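Local atomic coordinates of tRNA (guanine-N(1)-)-methyltransferase (PDB entry 7KFF), a protein that probably transfers a methyl group from S-adenosyl-L-methionine to N1 of a guanine next to the anticodon of tRNA, working as a homodimer with a knotted SPOUT-type core. Residues 148-151 with 152-155; 172-175 with 176-179; 154-157 with 158-161. All coordinates share one frame; numbering follows the deposited sequence.

Contact 1: residues 148-151 with 152-155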
loop_
_atom_site.group_PDB
_atom_site.type_symbol
_atom_site.label_atom_id
_atom_site.label_comp_id
_atom_site.label_asym_id
_atom_site.label_seq_id
_atom_site.Cartn_x
_atom_site.Cartn_y
_atom_site.Cartn_z
ATOM N N PHE A 148 4.405 -1.106 -7.953
ATOM C CA PHE A 148 5.541 -1.172 -7.041
ATOM C C PHE A 148 5.878 -2.631 -6.750
ATOM O O PHE A 148 5.004 -3.424 -6.370
ATOM C CB PHE A 148 5.154 -0.463 -5.733
ATOM C CG PHE A 148 6.268 -0.340 -4.719
ATOM C CD1 PHE A 148 7.553 0.043 -5.095
ATOM C CD2 PHE A 148 6.020 -0.597 -3.376
ATOM C CE1 PHE A 148 8.550 0.171 -4.168
ATOM C CE2 PHE A 148 7.034 -0.472 -2.449
ATOM C CZ PHE A 148 8.280 -0.097 -2.839
ATOM N N THR A 149 7.155 -2.979 -6.895
ATOM C CA THR A 149 7.630 -4.337 -6.675
ATOM C C THR A 149 8.798 -4.311 -5.699
ATOM O O THR A 149 9.416 -3.276 -5.435
ATOM C CB THR A 149 8.111 -4.996 -7.981
ATOM O OG1 THR A 149 9.290 -4.310 -8.407
ATOM C CG2 THR A 149 7.040 -4.995 -9.059
ATOM N N GLN A 150 9.119 -5.482 -5.171
ATOM C CA GLN A 150 10.283 -5.588 -4.301
ATOM C C GLN A 150 11.564 -5.256 -5.058
ATOM O O GLN A 150 12.520 -4.741 -4.469
ATOM C CB GLN A 150 10.361 -6.962 -3.641
ATOM C CG GLN A 150 11.365 -7.047 -2.513
ATOM C CD GLN A 150 11.036 -6.145 -1.340
ATOM O OE1 GLN A 150 9.877 -5.758 -1.138
ATOM N NE2 GLN A 150 12.061 -5.757 -0.587
ATOM N N GLU A 151 11.613 -5.556 -6.353
ATOM C CA GLU A 151 12.762 -5.150 -7.154
ATOM C C GLU A 151 12.897 -3.632 -7.194
ATOM O O GLU A 151 14.012 -3.101 -7.102
ATOM C CB GLU A 151 12.618 -5.705 -8.569
ATOM C CG GLU A 151 13.805 -5.463 -9.478
ATOM C CD GLU A 151 13.705 -6.245 -10.776
ATOM O OE1 GLU A 151 12.869 -5.883 -11.627
ATOM O OE2 GLU A 151 14.456 -7.231 -10.935
ATOM N N ASP A 152 11.779 -2.915 -7.346
ATOM C CA ASP A 152 11.823 -1.457 -7.253
ATOM C C ASP A 152 12.393 -1.030 -5.906
ATOM O O ASP A 152 13.219 -0.115 -5.829
ATOM C CB ASP A 152 10.422 -0.842 -7.351
ATOM C CG ASP A 152 9.788 -0.915 -8.718
ATOM O OD1 ASP A 152 10.488 -0.866 -9.744
ATOM O OD2 ASP A 152 8.536 -0.995 -8.728
ATOM N N ALA A 153 11.947 -1.680 -4.820
ATOM C CA ALA A 153 12.424 -1.291 -3.499
ATOM C C ALA A 153 13.934 -1.450 -3.402
ATOM O O ALA A 153 14.636 -0.572 -2.885
ATOM C CB ALA A 153 11.710 -2.100 -2.417
ATOM N N ARG A 154 14.460 -2.555 -3.927
ATOM C CA ARG A 154 15.907 -2.758 -3.916
ATOM C C ARG A 154 16.603 -1.684 -4.733
ATOM O O ARG A 154 17.591 -1.104 -4.291
ATOM C CB ARG A 154 16.277 -4.148 -4.446
ATOM C CG ARG A 154 15.885 -5.280 -3.522
ATOM C CD ARG A 154 16.566 -6.576 -3.879
ATOM N NE ARG A 154 16.106 -7.155 -5.139
ATOM C CZ ARG A 154 15.004 -7.898 -5.263
ATOM N NH1 ARG A 154 14.244 -8.140 -4.207
ATOM N NH2 ARG A 154 14.659 -8.368 -6.451
ATOM N N ALA A 155 16.130 -1.447 -5.957
ATOM C CA ALA A 155 16.737 -0.406 -6.785
ATOM C C ALA A 155 16.755 0.938 -6.058
ATOM O O ALA A 155 17.783 1.624 -5.999
ATOM C CB ALA A 155 15.980 -0.268 -8.108
HETATM O O HOH W 1 14.575 -7.303 -1.261
#
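Thr149 and Asp152 exchange bonds at the start of helix 150-156, each side chain serving the other's backbone. The Thr149 hydroxyl stands between its own N and carbonyl carbon (chi1 67°), and from there OG1 accepts the nearly straight bond from Asp152 N at 3.0 Å. In return, Asp152 OD2 receives Thr149 N at 3.0 Å, the donor approaching from above the carboxylate plane. Asp152 OD2 also forms a salt bridge with Arg187, so the carboxylate that closes the helix start is itself anchored by a charge on strand 185-190.

Phe148 swings its ring, CG anti to the backbone N, alongside Asp152. Ring and carboxylate planes are only 13° apart, and CD1 of Phe148 meets CB of Asp152 at 3.8 Å. Farther round the ring, CZ of Phe148 rests 4.0 Å from Ala153 CB, while Tyr194 of the second subunit meets the same ring.

Within the first turn, Gln150 and Arg154, four residues apart, cross at about a right angle, with CG of Gln150 3.5 Å from NH1 of Arg154. A water accepts from both Gln150 NE2 and Arg154 NH1, whereas Gln150 OE1 takes Val195 N of the second subunit. The guanidinium lays one face over Gln150 O and Glu151 CA. Reciprocal bonding of this kind between the N-cap and the third residue beyond it defines the capping box.

Contact 2: residues 172-175 with 176-179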
loop_
_atom_site.group_PDB
_atom_site.type_symbol
_atom_site.label_atom_id
_atom_site.label_comp_id
_atom_site.label_asym_id
_atom_site.label_seq_id
_atom_site.Cartn_x
_atom_site.Cartn_y
_atom_site.Cartn_z
ATOM N N ILE A 172 -2.714 14.706 -10.906
ATOM C CA ILE A 172 -1.889 15.826 -11.329
ATOM C C ILE A 172 -1.938 15.932 -12.846
ATOM O O ILE A 172 -1.853 14.925 -13.554
ATOM C CB ILE A 172 -0.441 15.606 -10.838
ATOM C CG1 ILE A 172 -0.389 15.493 -9.303
ATOM C CG2 ILE A 172 0.460 16.715 -11.352
ATOM C CD1 ILE A 172 0.966 15.093 -8.784
ATOM N N ASP A 173 -2.071 17.153 -13.356
ATOM C CA ASP A 173 -2.023 17.378 -14.804
ATOM C C ASP A 173 -0.819 16.647 -15.388
ATOM O O ASP A 173 0.314 16.813 -14.926
ATOM C CB ASP A 173 -1.896 18.884 -15.066
ATOM C CG ASP A 173 -1.925 19.264 -16.542
ATOM O OD1 ASP A 173 -1.007 18.893 -17.286
ATOM O OD2 ASP A 173 -2.866 19.989 -16.937
ATOM N N GLN A 174 -1.065 15.845 -16.425
ATOM C CA GLN A 174 -0.028 14.942 -16.923
ATOM C C GLN A 174 1.185 15.688 -17.457
ATOM O O GLN A 174 2.294 15.140 -17.480
ATOM C CB GLN A 174 -0.613 14.015 -17.986
ATOM C CG GLN A 174 0.301 12.872 -18.355
ATOM C CD GLN A 174 0.476 11.883 -17.226
ATOM O OE1 GLN A 174 -0.429 11.689 -16.417
ATOM N NE2 GLN A 174 1.644 11.251 -17.170
ATOM N N ARG A 175 1.002 16.924 -17.915
ATOM C CA ARG A 175 2.147 17.667 -18.430
ATOM C C ARG A 175 3.197 17.921 -17.357
ATOM O O ARG A 175 4.378 18.072 -17.678
ATOM C CB ARG A 175 1.699 18.988 -19.023
ATOM C CG ARG A 175 0.844 18.777 -20.256
ATOM C CD ARG A 175 0.205 20.097 -20.702
ATOM N NE ARG A 175 -0.737 20.570 -19.695
ATOM C CZ ARG A 175 -1.363 21.737 -19.748
ATOM N NH1 ARG A 175 -1.143 22.549 -20.772
ATOM N NH2 ARG A 175 -2.228 22.053 -18.799
ATOM N N VAL A 176 2.795 17.951 -16.080
ATOM C CA VAL A 176 3.760 18.104 -15.002
ATOM C C VAL A 176 4.749 16.959 -15.035
ATOM O O VAL A 176 5.960 17.156 -14.860
ATOM C CB VAL A 176 3.038 18.151 -13.642
ATOM C CG1 VAL A 176 4.050 18.074 -12.522
ATOM C CG2 VAL A 176 2.167 19.398 -13.547
ATOM N N ILE A 177 4.224 15.737 -15.206
ATOM C CA ILE A 177 5.027 14.520 -15.227
ATOM C C ILE A 177 5.969 14.535 -16.416
ATOM O O ILE A 177 7.148 14.209 -16.282
ATOM C CB ILE A 177 4.106 13.290 -15.248
ATOM C CG1 ILE A 177 3.460 13.028 -13.893
ATOM C CG2 ILE A 177 4.901 12.026 -15.610
ATOM C CD1 ILE A 177 2.527 14.049 -13.426
ATOM N N GLU A 178 5.473 14.937 -17.592
ATOM C CA GLU A 178 6.342 14.958 -18.762
ATOM C C GLU A 178 7.417 16.029 -18.631
ATOM O O GLU A 178 8.597 15.774 -18.895
ATOM C CB GLU A 178 5.504 15.198 -20.025
ATOM C CG GLU A 178 4.389 14.174 -20.246
ATOM C CD GLU A 178 4.859 12.719 -20.206
ATOM O OE1 GLU A 178 6.028 12.435 -20.575
ATOM O OE2 GLU A 178 4.030 11.849 -19.820
ATOM N N ASP A 179 7.023 17.243 -18.236
ATOM C CA ASP A 179 7.994 18.316 -18.066
ATOM C C ASP A 179 9.035 17.977 -17.003
ATOM O O ASP A 179 10.203 18.378 -17.127
ATOM C CB ASP A 179 7.270 19.600 -17.693
ATOM C CG ASP A 179 8.211 20.739 -17.453
ATOM O OD1 ASP A 179 8.693 21.320 -18.445
ATOM O OD2 ASP A 179 8.438 21.088 -16.280
#
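With its CG2 branch anti to the backbone N and CG1 anti to the carbonyl carbon (chi1 -60°), Ile172 presents CG2 to the first turn of helix 174-180. This methyl lies 3.7 Å from CB of Val176, the two side chains crossing at about a right angle, and 4.0 Å from CD1 of Ile177. The Ile177 methyl also comes within 3.8 Å of Asp173 O, the carbonyl that accepts from Val176 N in the opening turn.

CG of Asp173, anti to the backbone N (chi1 -176°), places the carboxylate beside the N-H and guanidinium of Arg175. OD1 of Asp173 accepts twice: from Arg175 N on the anti lone pair at 2.9 Å, and from Arg175 NE on the syn side. The second oxygen, OD2, takes Arg175 NH2 at 2.9 Å, also on the syn side but 33° out of the carboxylate plane. The result is an N-cap fused to a side-on, two-nitrogen salt bridge, with one arginine nitrogen on each carboxylate oxygen and the aspartate lying at the edge of the guanidinium. Asp173 OD2 also accepts from Thr240 N of the second subunit, and Arg175 NH1 donates to Pro242 O and Leu248 O there, so the capping acid also takes part in the dimer interface.

Gln174 brings NE2 to 3.7 Å from CG2 of Ile177. The Gln174 and Glu178 side chains cross obliquely, though their polar ends have stronger partners in Glu188 and Lys181 respectively. Along the backbone, Asp179 N closes a turn onto Arg175 O at 2.8 Å, and the Asp179 carboxylate pairs with Arg246 of the second subunit.

Contact 3: residues 154-157 with 158-161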
loop_
_atom_site.group_PDB
_atom_site.type_symbol
_atom_site.label_atom_id
_atom_site.label_comp_id
_atom_site.label_asym_id
_atom_site.label_seq_id
_atom_site.Cartn_x
_atom_site.Cartn_y
_atom_site.Cartn_z
ATOM N N ARG A 154 14.460 -2.555 -3.927
ATOM C CA ARG A 154 15.907 -2.758 -3.916
ATOM C C ARG A 154 16.603 -1.684 -4.733
ATOM O O ARG A 154 17.591 -1.104 -4.291
ATOM C CB ARG A 154 16.277 -4.148 -4.446
ATOM C CG ARG A 154 15.885 -5.280 -3.522
ATOM C CD ARG A 154 16.566 -6.576 -3.879
ATOM N NE ARG A 154 16.106 -7.155 -5.139
ATOM C CZ ARG A 154 15.004 -7.898 -5.263
ATOM N NH1 ARG A 154 14.244 -8.140 -4.207
ATOM N NH2 ARG A 154 14.659 -8.368 -6.451
ATOM N N ALA A 155 16.130 -1.447 -5.957
ATOM C CA ALA A 155 16.737 -0.406 -6.785
ATOM C C ALA A 155 16.755 0.938 -6.058
ATOM O O ALA A 155 17.783 1.624 -5.999
ATOM C CB ALA A 155 15.980 -0.268 -8.108
ATOM N N TRP A 156 15.608 1.332 -5.509
ATOM C CA TRP A 156 15.480 2.673 -4.956
ATOM C C TRP A 156 16.225 2.828 -3.635
ATOM O O TRP A 156 16.540 3.956 -3.256
ATOM C CB TRP A 156 14.011 3.059 -4.830
ATOM C CG TRP A 156 13.323 3.067 -6.178
ATOM C CD1 TRP A 156 13.928 3.114 -7.408
ATOM C CD2 TRP A 156 11.915 2.976 -6.431
ATOM N NE1 TRP A 156 12.975 3.080 -8.409
ATOM C CE2 TRP A 156 11.736 2.983 -7.829
ATOM C CE3 TRP A 156 10.786 2.913 -5.606
ATOM C CZ2 TRP A 156 10.482 2.900 -8.417
ATOM C CZ3 TRP A 156 9.534 2.840 -6.196
ATOM C CH2 TRP A 156 9.397 2.819 -7.594
ATOM N N SER A 157 16.533 1.726 -2.942
ATOM C CA SER A 157 17.352 1.819 -1.737
ATOM C C SER A 157 18.736 2.383 -2.032
ATOM O O SER A 157 19.424 2.821 -1.099
ATOM C CB SER A 157 17.466 0.450 -1.036
ATOM O OG SER A 157 18.275 -0.464 -1.737
ATOM N N ASN A 158 19.142 2.411 -3.306
ATOM C CA ASN A 158 20.428 2.967 -3.709
ATOM C C ASN A 158 20.382 4.456 -4.036
ATOM O O ASN A 158 21.432 5.053 -4.325
ATOM C CB ASN A 158 20.946 2.203 -4.923
ATOM C CG ASN A 158 21.303 0.779 -4.583
ATOM O OD1 ASN A 158 22.317 0.528 -3.947
ATOM N ND2 ASN A 158 20.462 -0.163 -4.997
ATOM N N GLU A 159 19.208 5.064 -4.022
ATOM C CA GLU A 159 19.098 6.462 -4.410
ATOM C C GLU A 159 19.613 7.387 -3.313
ATOM O O GLU A 159 19.415 7.148 -2.115
ATOM C CB GLU A 159 17.637 6.796 -4.693
ATOM C CG GLU A 159 17.046 6.070 -5.898
ATOM C CD GLU A 159 17.531 6.575 -7.257
ATOM O OE1 GLU A 159 18.188 7.644 -7.343
ATOM O OE2 GLU A 159 17.233 5.898 -8.272
ATOM N N GLU A 160 20.240 8.484 -3.729
ATOM C CA GLU A 160 20.615 9.527 -2.788
ATOM C C GLU A 160 19.475 10.494 -2.499
ATOM O O GLU A 160 19.439 11.087 -1.415
ATOM C CB GLU A 160 21.774 10.337 -3.349
ATOM C CG GLU A 160 23.013 9.541 -3.633
ATOM C CD GLU A 160 24.125 10.412 -4.185
ATOM O OE1 GLU A 160 25.142 9.853 -4.634
ATOM O OE2 GLU A 160 23.983 11.655 -4.169
ATOM N N HIS A 161 18.574 10.702 -3.459
ATOM C CA HIS A 161 17.528 11.714 -3.353
ATOM C C HIS A 161 16.297 11.223 -4.091
ATOM O O HIS A 161 16.340 11.045 -5.321
ATOM C CB HIS A 161 17.996 13.037 -3.969
ATOM C CG HIS A 161 17.100 14.187 -3.664
ATOM N ND1 HIS A 161 17.142 15.373 -4.361
ATOM C CD2 HIS A 161 16.137 14.336 -2.724
ATOM C CE1 HIS A 161 16.257 16.209 -3.850
ATOM N NE2 HIS A 161 15.624 15.601 -2.865
HETATM O O HOH W 2 17.164 3.355 -8.787
#
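Ala155 O gathers several donors where helix 150-156 gives way to the loop leading to strand 161-165. Asn158 N reaches it at 3.1 Å from well above the carbonyl plane, and Asn158 ND2 adds a weak bond at 3.4 Å. A water supplies another weak bond to the same oxygen and donates a short one, 2.6 Å, to Glu159 OE2, thereby linking the helix end to the loop. The amide of Asn158 is folded back over this helix end because CG lies beside the backbone N (chi1 -67°).

Arg154 O accepts from Ser157 OG at 2.7 Å, while Ser157 N contributes a weak bond to the same carbonyl.

From Trp156 to Glu159 the chain makes a type I beta turn, closed by Glu159 N on Trp156 O at 3.0 Å, the donor 61° out of the carbonyl plane. CG of Glu159, beside its backbone N (chi1 -66°), packs 3.4 Å from Trp156 O; the bend at chi2 then directs the carboxylate. Glu159 OE2 lies obliquely off the indole, with the bridging water at the ring's edge. Glu159 OE1 forms a salt bridge with Arg185, and the indole packs on Leu137, Leu139 and Ile206.

Carbonyls at a helix's C-terminal end lose their in-helix donors; here a serine hydroxyl and the turn's N-H groups take over, supplemented weakly by the Asn158 amide and a water, and the negative charge of Glu159 is probably stabilised by Arg185.

Overall arrangement
Contacts 1 and 3 occupy the two ends of helix 150-156, with centres 9 Å apart, sharing Arg154 and Ala155 and touching where Phe148 CE1 packs 3.5 Å from Trp156 CZ3. Contact 2 follows later in the chain, at the start of helix 174-180, its centre 24 Å from that of contact 1 and 23 Å from that of contact 3. Strand 161-165 of the six-stranded parallel sheet separates the helices in sequence. All three belong to the SPOUT methyltransferase part of the chain. Contacts 1 and 2, both helix starts, meet the second subunit, whereas contact 3 does not, so both N-capped helix starts also contribute to the dimer interface.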